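Local atomic coordinates of pumilio homolog 23 (Arabidopsis thaliana, PDB entry 5WZJ), a protein that binds RNA sequence-specifically through its pumilio repeats, recognises an 18S rRNA sequence, and probably regulates translation and mRNA stability. Residues S332-Q337 against G341-E346; K109-H114 against E126-I131; R487-L492 against D514-T519; A27-S32 against S41-N46. One frame throughout, in Å; residues are numbered along the deposited sequence.

Contact 1 of 4, residues S332-Q337 against G341-E346; sequences SHARDQ and GIMWEE
Two residues of 332-337 carry this contact: Ala334 meets helix 337-347 through its methyl group, against Met343, and Gln337 O receives Gly341 N in the first turn of that helix. The segment starts where helix 323-332 stops: Ser332 is still helical, and His333 is the first residue to leave helical backbone angles. Ala334, buried, directs CB at the helix and meets the terminal methyl CE of Met343 at 3.6 Å. That methyl gets there because the methionine chain, extended through chi2, bends at chi3 (-59°), so that CE rather than the sulfur makes the closest approach. Tyr302 and Leu373 also touch Ala334, and Phe306 and Leu366 touch Met343, so both helices 299-310 and 360-373 pack on the pair. Arg335 grips the carbonyl of His333, its NH1 donating to O of His333 at 3.0 Å; NH1 lies in the carbonyl plane, while the oxygen sits a little out of the plane of the guanidinium. This bond folds the arginine back over its own turn, while its NH2 reaches O of Ala297. Asp336 then takes the N-cap position, its OD1 accepting from N of Gln339. At Gln337 the side chain turns away from Gly341-Glu346 and only the backbone takes part: Gly341 N donates to Gln337 O at 3.0 Å with an N-H...O angle of 155°, the i to i+4 spacing of a helical turn. A side-chain N-cap at the start of helix 337-347, with an apolar methyl contact folding the connection onto that helix, makes this a capped helix-loop-helix connection within the sixth pumilio repeat.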
# COMPACT_ATOMS: atom_id res chain seq x y z
N SER A 332 5.94 -1.83 13.58
CA SER A 332 4.74 -1.03 13.39
C SER A 332 3.57 -1.55 14.20
O SER A 332 2.63 -0.79 14.50
CB SER A 332 4.33 -1.00 11.91
OG SER A 332 5.38 -0.52 11.11
N HIS A 333 3.57 -2.84 14.54
CA HIS A 333 2.45 -3.44 15.24
C HIS A 333 2.78 -3.83 16.68
O HIS A 333 2.02 -4.58 17.30
CB HIS A 333 1.93 -4.64 14.44
CG HIS A 333 1.32 -4.23 13.14
ND1 HIS A 333 2.07 -4.06 11.99
CD2 HIS A 333 0.06 -3.89 12.82
CE1 HIS A 333 1.28 -3.65 11.01
NE2 HIS A 333 0.06 -3.54 11.49
N ALA A 334 3.87 -3.30 17.23
CA ALA A 334 4.17 -3.54 18.64
C ALA A 334 3.03 -3.03 19.52
O ALA A 334 2.31 -2.09 19.17
CB ALA A 334 5.49 -2.86 19.03
N ARG A 335 2.85 -3.69 20.67
CA ARG A 335 1.65 -3.50 21.48
C ARG A 335 1.86 -2.65 22.73
O ARG A 335 0.94 -1.94 23.12
CB ARG A 335 1.07 -4.86 21.90
CG ARG A 335 0.47 -5.70 20.76
CD ARG A 335 -0.49 -4.88 19.90
NE ARG A 335 -1.56 -5.69 19.32
CZ ARG A 335 -1.45 -6.40 18.20
NH1 ARG A 335 -0.30 -6.41 17.50
NH2 ARG A 335 -2.50 -7.09 17.76
N ASP A 336 3.04 -2.70 23.35
CA ASP A 336 3.19 -2.07 24.66
C ASP A 336 4.59 -1.48 24.81
O ASP A 336 5.47 -1.65 23.95
CB ASP A 336 2.89 -3.07 25.80
CG ASP A 336 3.77 -4.31 25.76
OD1 ASP A 336 4.99 -4.20 25.51
OD2 ASP A 336 3.24 -5.41 26.00
N GLN A 337 4.80 -0.81 25.94
CA GLN A 337 6.03 -0.07 26.15
C GLN A 337 7.20 -1.00 26.46
O GLN A 337 8.35 -0.63 26.21
CB GLN A 337 5.82 0.96 27.26
CG GLN A 337 4.58 1.81 27.01
CD GLN A 337 4.38 2.93 28.02
OE1 GLN A 337 4.74 2.79 29.19
NE2 GLN A 337 3.81 4.04 27.56
N GLY A 341 10.80 -0.80 24.51
CA GLY A 341 12.12 -0.77 25.12
C GLY A 341 13.05 -1.83 24.55
O GLY A 341 14.23 -1.57 24.32
N ILE A 342 12.53 -3.03 24.32
CA ILE A 342 13.36 -4.08 23.73
C ILE A 342 13.78 -3.69 22.32
O ILE A 342 14.95 -3.85 21.94
CB ILE A 342 12.63 -5.43 23.76
CG1 ILE A 342 12.58 -5.96 25.20
CG2 ILE A 342 13.31 -6.43 22.85
CD1 ILE A 342 11.51 -6.99 25.44
N MET A 343 12.86 -3.14 21.54
CA MET A 343 13.21 -2.75 20.18
C MET A 343 14.23 -1.61 20.19
O MET A 343 15.15 -1.59 19.36
CB MET A 343 11.96 -2.36 19.40
CG MET A 343 10.98 -3.53 19.19
SD MET A 343 9.61 -3.07 18.13
CE MET A 343 8.89 -1.70 19.05
N TRP A 344 14.09 -0.66 21.11
CA TRP A 344 15.03 0.45 21.14
C TRP A 344 16.43 -0.02 21.50
O TRP A 344 17.42 0.41 20.90
CB TRP A 344 14.55 1.54 22.10
CG TRP A 344 15.35 2.80 22.03
CD1 TRP A 344 15.22 3.81 21.12
CD2 TRP A 344 16.40 3.18 22.91
NE1 TRP A 344 16.14 4.80 21.38
CE2 TRP A 344 16.88 4.44 22.47
CE3 TRP A 344 17.00 2.58 24.02
CZ2 TRP A 344 17.92 5.10 23.11
CZ3 TRP A 344 18.02 3.24 24.65
CH2 TRP A 344 18.48 4.49 24.19
N GLU A 345 16.54 -0.93 22.47
CA GLU A 345 17.85 -1.42 22.88
C GLU A 345 18.56 -2.17 21.75
O GLU A 345 19.77 -2.03 21.57
CB GLU A 345 17.72 -2.32 24.11
CG GLU A 345 17.40 -1.57 25.39
CD GLU A 345 17.05 -2.51 26.54
OE1 GLU A 345 17.34 -3.72 26.44
OE2 GLU A 345 16.48 -2.03 27.55
N GLU A 346 17.82 -2.98 20.98
CA GLU A 346 18.48 -3.78 19.96
C GLU A 346 18.86 -2.96 18.73
O GLU A 346 19.84 -3.29 18.05
CB GLU A 346 17.60 -4.97 19.54
CG GLU A 346 17.31 -6.00 20.64
CD GLU A 346 16.76 -7.33 20.09
OE1 GLU A 346 17.23 -7.75 19.00
OE2 GLU A 346 15.87 -7.95 20.72

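Contact 2 of 4, residues K109-H114 against E126-I131; sequences KSLATH and EALHSI
Leu111 reaches out from the C-terminal part of helix 100-112 and lays its CD1 methyl against Leu128 CD2 at 3.9 Å, the closest approach between the two segments. The same methyl lies 4.3 Å from Ala127 CB, so one branch of one leucine serves both partners. The two leucine side chains run past each other in opposite senses instead of meeting end on. Leu111 has chi1 at -93°, some thirty degrees from a staggered position. Leu158 touches both leucines and Leu80 also covers Leu111. This is the all-apolar packing by which neighbouring helices of a pumilio-type right-handed superhelix are joined, here from segment 109-114 of the second repeat to helix 121-137. Away from this buried patch the chemistry is polar and local. On the exposed flank of the first segment, Thr113 OG1 donates to Ser110 O at 2.6 Å, and the same oxygen also receives Thr113 N. On helix 121-137 a similar pattern appears: Ser130 OG donates a hydrogen bond to Ala127 O at 2.8 Å, approaching from the same face of the carbonyl plane as Ile131 N. Glu126 and His129 are exposed and lie on the solvent side.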
# COMPACT_ATOMS: atom_id res chain seq x y z
N LYS A 109 -15.02 -12.17 -12.01
CA LYS A 109 -15.38 -10.76 -12.09
C LYS A 109 -16.85 -10.59 -12.44
O LYS A 109 -17.52 -9.70 -11.91
CB LYS A 109 -14.54 -10.05 -13.15
CG LYS A 109 -13.07 -9.91 -12.83
CD LYS A 109 -12.39 -9.13 -13.96
CE LYS A 109 -10.90 -8.98 -13.73
NZ LYS A 109 -10.26 -8.33 -14.92
N SER A 110 -17.34 -11.43 -13.35
CA SER A 110 -18.74 -11.38 -13.77
C SER A 110 -19.68 -11.75 -12.62
O SER A 110 -20.71 -11.11 -12.42
CB SER A 110 -18.94 -12.32 -14.96
OG SER A 110 -20.24 -12.22 -15.52
N LEU A 111 -19.35 -12.80 -11.85
CA LEU A 111 -20.10 -13.11 -10.63
C LEU A 111 -20.10 -11.92 -9.68
O LEU A 111 -21.13 -11.60 -9.08
CB LEU A 111 -19.49 -14.30 -9.90
CG LEU A 111 -19.94 -15.73 -10.10
CD1 LEU A 111 -19.17 -16.60 -9.09
CD2 LEU A 111 -21.44 -15.84 -9.91
N ALA A 112 -18.94 -11.29 -9.51
CA ALA A 112 -18.81 -10.18 -8.59
C ALA A 112 -19.72 -9.01 -8.95
O ALA A 112 -20.08 -8.23 -8.06
CB ALA A 112 -17.36 -9.70 -8.56
N THR A 113 -20.10 -8.85 -10.23
CA THR A 113 -21.00 -7.75 -10.58
C THR A 113 -22.40 -7.94 -10.00
O THR A 113 -23.17 -6.98 -9.99
CB THR A 113 -21.12 -7.56 -12.11
OG1 THR A 113 -21.75 -8.70 -12.71
CG2 THR A 113 -19.74 -7.35 -12.79
N HIS A 114 -22.75 -9.14 -9.54
CA HIS A 114 -24.07 -9.41 -8.98
C HIS A 114 -24.11 -9.40 -7.46
O HIS A 114 -25.18 -9.60 -6.87
CB HIS A 114 -24.58 -10.76 -9.50
CG HIS A 114 -24.68 -10.81 -10.99
ND1 HIS A 114 -25.76 -10.31 -11.69
CD2 HIS A 114 -23.82 -11.30 -11.93
CE1 HIS A 114 -25.57 -10.48 -12.98
NE2 HIS A 114 -24.40 -11.08 -13.16
N GLU A 126 -23.95 -21.07 -4.81
CA GLU A 126 -23.88 -22.39 -5.42
C GLU A 126 -22.77 -22.46 -6.47
O GLU A 126 -22.07 -23.47 -6.58
CB GLU A 126 -25.24 -22.74 -6.03
CG GLU A 126 -25.29 -24.03 -6.83
CD GLU A 126 -26.69 -24.29 -7.44
OE1 GLU A 126 -27.32 -23.33 -7.94
OE2 GLU A 126 -27.14 -25.45 -7.41
N ALA A 127 -22.60 -21.39 -7.28
CA ALA A 127 -21.51 -21.38 -8.25
C ALA A 127 -20.16 -21.42 -7.55
O ALA A 127 -19.26 -22.16 -7.96
CB ALA A 127 -21.62 -20.14 -9.15
N LEU A 128 -20.00 -20.63 -6.48
CA LEU A 128 -18.76 -20.68 -5.71
C LEU A 128 -18.54 -22.07 -5.12
O LEU A 128 -17.41 -22.58 -5.11
CB LEU A 128 -18.78 -19.62 -4.61
CG LEU A 128 -18.81 -18.19 -5.13
CD1 LEU A 128 -19.06 -17.24 -3.99
CD2 LEU A 128 -17.49 -17.84 -5.83
N HIS A 129 -19.60 -22.71 -4.62
CA HIS A 129 -19.42 -24.03 -4.04
C HIS A 129 -18.86 -25.02 -5.05
O HIS A 129 -17.93 -25.78 -4.75
CB HIS A 129 -20.73 -24.56 -3.45
CG HIS A 129 -20.59 -25.91 -2.80
ND1 HIS A 129 -19.96 -26.09 -1.59
CD2 HIS A 129 -20.95 -27.14 -3.23
CE1 HIS A 129 -19.97 -27.37 -1.28
NE2 HIS A 129 -20.56 -28.03 -2.26
N SER A 130 -19.41 -25.03 -6.27
CA SER A 130 -18.93 -26.00 -7.26
C SER A 130 -17.45 -25.77 -7.56
O SER A 130 -16.69 -26.74 -7.71
CB SER A 130 -19.78 -25.93 -8.53
OG SER A 130 -19.68 -24.65 -9.14
N ILE A 131 -17.01 -24.51 -7.58
CA ILE A 131 -15.61 -24.19 -7.85
C ILE A 131 -14.73 -24.57 -6.66
O ILE A 131 -13.67 -25.18 -6.82
CB ILE A 131 -15.47 -22.69 -8.19
CG1 ILE A 131 -16.15 -22.36 -9.51
CG2 ILE A 131 -14.01 -22.28 -8.30
CD1 ILE A 131 -16.07 -20.87 -9.83

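Contact 3 of 4, residues R487-L492 against D514-T519; sequences RLIIKL and DACNLT
Ile489 overlaps the side chains of Ala515 and Cys516 with two of its carbons, and supplies every contact made from its side. It belongs to the end of helix 482-490, while its partners lie in the turn between helices 503-514 and 518-530, so the contact joins the seventh pumilio repeat to the eighth within the helical superhelix of the PUF fold. The branch CG2, anti to the backbone N, approaches Cys516 SG to 3.6 Å. The longer branch leaves on another side, with CG1 anti to the carbonyl carbon (chi1 -68°), and carries CD1 to 4.0 Å from Ala515 CB. CD1 also stands 4.1 Å from Cys516 SG, which places the sulfur within reach of both branches of the isoleucine. The two backbones are nearest at these same residues, with CA of Ile489 and CA of Cys516 8.1 Å apart. No hydrogen bond crosses between the segments; the evidence is for purely apolar contact, burying a modest 110 Å². Ile489 and Cys516 are buried, whereas Ala515 lies at the solvent-facing border. Leu476 and Cys512 add further cover to Ile489. Polar groups tie the turn to later helices: Arg521 NH2 donates to Asp514 O, and Asp514 OD2 forms a salt bridge with Lys547 NZ. On the other side, Leu492 N bonds back to Ile489 O at 2.9 Å, three residues earlier, just past the helix. Beyond Cys516, Asn517 occupies the N-cap of helix 518-530, and its OD1 accepts the backbone N-H of Leu520.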
# COMPACT_ATOMS: atom_id res chain seq x y z
N ARG A 487 9.09 32.65 10.22
CA ARG A 487 10.44 32.82 9.70
C ARG A 487 10.65 32.00 8.43
O ARG A 487 11.25 32.48 7.46
CB ARG A 487 11.47 32.44 10.76
CG ARG A 487 12.91 32.47 10.23
CD ARG A 487 13.91 31.92 11.23
NE ARG A 487 15.27 32.04 10.72
CZ ARG A 487 16.32 31.44 11.27
NH1 ARG A 487 16.16 30.68 12.35
NH2 ARG A 487 17.53 31.60 10.73
N LEU A 488 10.16 30.75 8.41
CA LEU A 488 10.33 29.92 7.22
C LEU A 488 9.48 30.45 6.07
O LEU A 488 9.95 30.53 4.93
CB LEU A 488 9.97 28.46 7.53
CG LEU A 488 10.13 27.49 6.35
CD1 LEU A 488 10.66 26.14 6.80
CD2 LEU A 488 8.83 27.29 5.58
N ILE A 489 8.22 30.78 6.35
CA ILE A 489 7.33 31.26 5.29
C ILE A 489 7.92 32.49 4.61
O ILE A 489 7.88 32.62 3.38
CB ILE A 489 5.93 31.53 5.87
CG1 ILE A 489 5.27 30.21 6.30
CG2 ILE A 489 5.05 32.28 4.85
CD1 ILE A 489 3.94 30.39 7.03
N ILE A 490 8.48 33.41 5.40
CA ILE A 490 9.07 34.62 4.83
C ILE A 490 10.19 34.27 3.86
O ILE A 490 10.37 34.94 2.83
CB ILE A 490 9.54 35.57 5.95
CG1 ILE A 490 8.31 36.20 6.61
CG2 ILE A 490 10.48 36.66 5.41
CD1 ILE A 490 8.59 36.93 7.92
N LYS A 491 10.95 33.21 4.13
CA LYS A 491 12.02 32.89 3.20
C LYS A 491 11.51 32.27 1.90
O LYS A 491 12.31 32.05 0.99
CB LYS A 491 13.06 31.99 3.87
CG LYS A 491 13.98 32.83 4.79
CD LYS A 491 15.11 32.03 5.38
CE LYS A 491 14.64 31.23 6.59
NZ LYS A 491 15.83 30.72 7.35
N LEU A 492 10.21 32.00 1.78
CA LEU A 492 9.64 31.60 0.50
C LEU A 492 9.17 32.78 -0.34
O LEU A 492 8.75 32.57 -1.49
CB LEU A 492 8.47 30.63 0.71
CG LEU A 492 8.81 29.27 1.31
CD1 LEU A 492 7.55 28.46 1.52
CD2 LEU A 492 9.77 28.50 0.41
N ASP A 514 -2.67 29.85 4.75
CA ASP A 514 -3.51 29.63 5.92
C ASP A 514 -2.79 29.97 7.22
O ASP A 514 -3.43 30.41 8.18
CB ASP A 514 -3.99 28.18 5.95
CG ASP A 514 -5.14 27.93 4.98
OD1 ASP A 514 -5.72 28.91 4.46
OD2 ASP A 514 -5.48 26.75 4.75
N ALA A 515 -1.48 29.79 7.27
CA ALA A 515 -0.72 30.03 8.50
C ALA A 515 -0.23 31.48 8.64
O ALA A 515 0.45 31.79 9.62
CB ALA A 515 0.47 29.07 8.56
N CYS A 516 -0.58 32.36 7.71
CA CYS A 516 -0.05 33.72 7.65
C CYS A 516 -1.00 34.75 8.24
O CYS A 516 -2.22 34.58 8.26
CB CYS A 516 0.24 34.13 6.21
SG CYS A 516 1.75 33.51 5.62
N ASN A 517 -0.40 35.87 8.67
CA ASN A 517 -1.11 37.10 9.00
C ASN A 517 -1.51 37.83 7.71
O ASN A 517 -1.14 37.42 6.60
CB ASN A 517 -0.22 37.98 9.88
CG ASN A 517 1.15 38.29 9.24
OD1 ASN A 517 1.24 38.55 8.04
ND2 ASN A 517 2.20 38.24 10.05
N LEU A 518 -2.24 38.94 7.86
CA LEU A 518 -2.73 39.68 6.69
C LEU A 518 -1.58 40.12 5.78
O LEU A 518 -1.70 40.04 4.55
CB LEU A 518 -3.54 40.90 7.12
CG LEU A 518 -3.98 41.84 5.98
CD1 LEU A 518 -4.79 41.10 4.92
CD2 LEU A 518 -4.76 43.03 6.50
N THR A 519 -0.48 40.58 6.37
CA THR A 519 0.63 41.10 5.57
C THR A 519 1.18 40.04 4.63
O THR A 519 1.39 40.31 3.44
CB THR A 519 1.73 41.61 6.48
OG1 THR A 519 1.21 42.66 7.31
CG2 THR A 519 2.89 42.14 5.65

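Contact 4 of 4, residues A27-S32 against S41-N46; sequences ANLFDS and SVICGN
A cysteine sulfur set obliquely against a phenylalanine ring marks this contact: Cys44 SG lies 4.5 Å from the centre of the Phe30 ring, 62° off the ring normal. This sulfur-aromatic pair sits inside an antiparallel helical hairpin, in which helices 17-31 and 37-49 are joined by a short connection. The local axes of 27-31 and 41-46 run at 169° and approach to 11.6 Å, a separation bridged by the side chains. Phe30 is swung beside its own backbone N, with CG anti to the carbonyl carbon (chi1 -67°), and this carries the ring across to the second helix. Its CE2 comes to 3.5 Å from Cys44 SG. The neighbouring atom, CZ, touches Ile43 CG2 at 3.7 Å, so the far end of the ring spans two successive residues of helix 37-49. Ile43 and the phenylalanine slide past each other in opposite senses. Thr70 and Leu71 of helix 64-74 cover the ring as well, and Arg40 makes a cation-pi contact with it. Were Phe30 replaced by alanine, a gap would probably open between the helices, leaving Cys44 without its aromatic partner, Ile43 CG2 with little to press on, and Arg40 without its cation-pi mate. Solvent lies closer to the other end of the contact, where Leu29 and Ile43 are partly exposed. There the two side chains cross at about a right angle. Ile43 thus uses both its branches, CG2 for the ring and the longer one for the leucine, where its CD1 lies 4.0 Å from Leu29 CD2.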
# COMPACT_ATOMS: atom_id res chain seq x y z
N ALA A 27 -17.50 -12.44 -31.99
CA ALA A 27 -16.65 -11.34 -31.57
C ALA A 27 -16.79 -10.14 -32.51
O ALA A 27 -16.96 -9.00 -32.06
CB ALA A 27 -15.19 -11.80 -31.49
N ASN A 28 -16.73 -10.39 -33.83
CA ASN A 28 -16.89 -9.29 -34.78
C ASN A 28 -18.27 -8.65 -34.65
O ASN A 28 -18.41 -7.43 -34.78
CB ASN A 28 -16.69 -9.77 -36.22
CG ASN A 28 -16.88 -8.63 -37.24
OD1 ASN A 28 -15.94 -7.89 -37.56
ND2 ASN A 28 -18.12 -8.46 -37.73
N LEU A 29 -19.30 -9.46 -34.38
CA LEU A 29 -20.63 -8.90 -34.18
C LEU A 29 -20.65 -7.90 -33.03
O LEU A 29 -21.38 -6.91 -33.08
CB LEU A 29 -21.63 -10.03 -33.93
CG LEU A 29 -23.11 -9.66 -33.80
CD1 LEU A 29 -23.60 -8.88 -35.01
CD2 LEU A 29 -23.94 -10.92 -33.63
N PHE A 30 -19.84 -8.12 -31.98
CA PHE A 30 -19.80 -7.16 -30.88
C PHE A 30 -18.91 -5.96 -31.20
O PHE A 30 -19.20 -4.85 -30.73
CB PHE A 30 -19.32 -7.84 -29.60
CG PHE A 30 -20.29 -8.86 -29.06
CD1 PHE A 30 -21.60 -8.90 -29.52
CD2 PHE A 30 -19.89 -9.76 -28.09
CE1 PHE A 30 -22.49 -9.84 -29.02
CE2 PHE A 30 -20.77 -10.71 -27.60
CZ PHE A 30 -22.07 -10.74 -28.06
N ASP A 31 -17.84 -6.15 -31.98
CA ASP A 31 -17.01 -5.02 -32.39
C ASP A 31 -17.84 -4.00 -33.18
O ASP A 31 -17.63 -2.78 -33.04
CB ASP A 31 -15.82 -5.50 -33.21
CG ASP A 31 -14.86 -6.34 -32.39
OD1 ASP A 31 -14.92 -6.27 -31.14
OD2 ASP A 31 -14.05 -7.07 -32.99
N SER A 32 -18.76 -4.46 -34.01
CA SER A 32 -19.81 -3.59 -34.52
C SER A 32 -20.83 -3.33 -33.42
O SER A 32 -21.15 -4.23 -32.63
CB SER A 32 -20.49 -4.21 -35.74
OG SER A 32 -19.55 -4.89 -36.56
N SER A 41 -26.48 -9.31 -24.36
CA SER A 41 -26.36 -10.25 -23.25
C SER A 41 -27.05 -11.57 -23.56
O SER A 41 -26.60 -12.63 -23.10
CB SER A 41 -26.92 -9.62 -21.97
OG SER A 41 -28.24 -10.05 -21.74
N VAL A 42 -28.12 -11.53 -24.36
CA VAL A 42 -28.76 -12.77 -24.78
C VAL A 42 -27.83 -13.57 -25.70
O VAL A 42 -27.70 -14.79 -25.56
CB VAL A 42 -30.11 -12.47 -25.45
CG1 VAL A 42 -30.74 -13.75 -26.00
CG2 VAL A 42 -31.05 -11.78 -24.46
N ILE A 43 -27.18 -12.90 -26.66
CA ILE A 43 -26.23 -13.58 -27.54
C ILE A 43 -25.06 -14.16 -26.74
O ILE A 43 -24.62 -15.28 -26.99
CB ILE A 43 -25.74 -12.61 -28.64
CG1 ILE A 43 -26.87 -12.28 -29.62
CG2 ILE A 43 -24.52 -13.18 -29.36
CD1 ILE A 43 -26.50 -11.19 -30.62
N CYS A 44 -24.53 -13.39 -25.79
CA CYS A 44 -23.47 -13.91 -24.94
C CYS A 44 -23.89 -15.22 -24.28
O CYS A 44 -23.12 -16.19 -24.26
CB CYS A 44 -23.08 -12.88 -23.88
SG CYS A 44 -22.11 -11.46 -24.47
N GLY A 45 -25.13 -15.29 -23.79
CA GLY A 45 -25.60 -16.51 -23.15
C GLY A 45 -25.77 -17.67 -24.12
O GLY A 45 -25.40 -18.81 -23.81
N ASN A 46 -26.33 -17.40 -25.30
CA ASN A 46 -26.43 -18.45 -26.31
C ASN A 46 -25.05 -18.98 -26.68
O ASN A 46 -24.87 -20.20 -26.85
CB ASN A 46 -27.14 -17.93 -27.55
CG ASN A 46 -28.59 -17.57 -27.29
OD1 ASN A 46 -29.16 -17.97 -26.27
ND2 ASN A 46 -29.20 -16.83 -28.21

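No helix is shared among the four contacts, and none touches another; contacts 2 and 4 come closest, at about 9 Å between nearest atoms, while contacts 3 and 4 lie about 63 Å apart between centres. Contact 2 is wholly buried and contact 3 largely so, whereas contacts 1 and 4 mix buried and more exposed residues. Contacts 2 and 4 each pair successive helices; contact 1 folds a connection onto the helix it leads into, and contact 3 sets a helix end against a turn. Only contact 1 has a hydrogen bond between its segments, because Gln337 and Gly341 share one helix; contact 4 brings in an aromatic ring, and contacts 2 and 3 rest on aliphatic groups, joined in contact 3 by a sulfur.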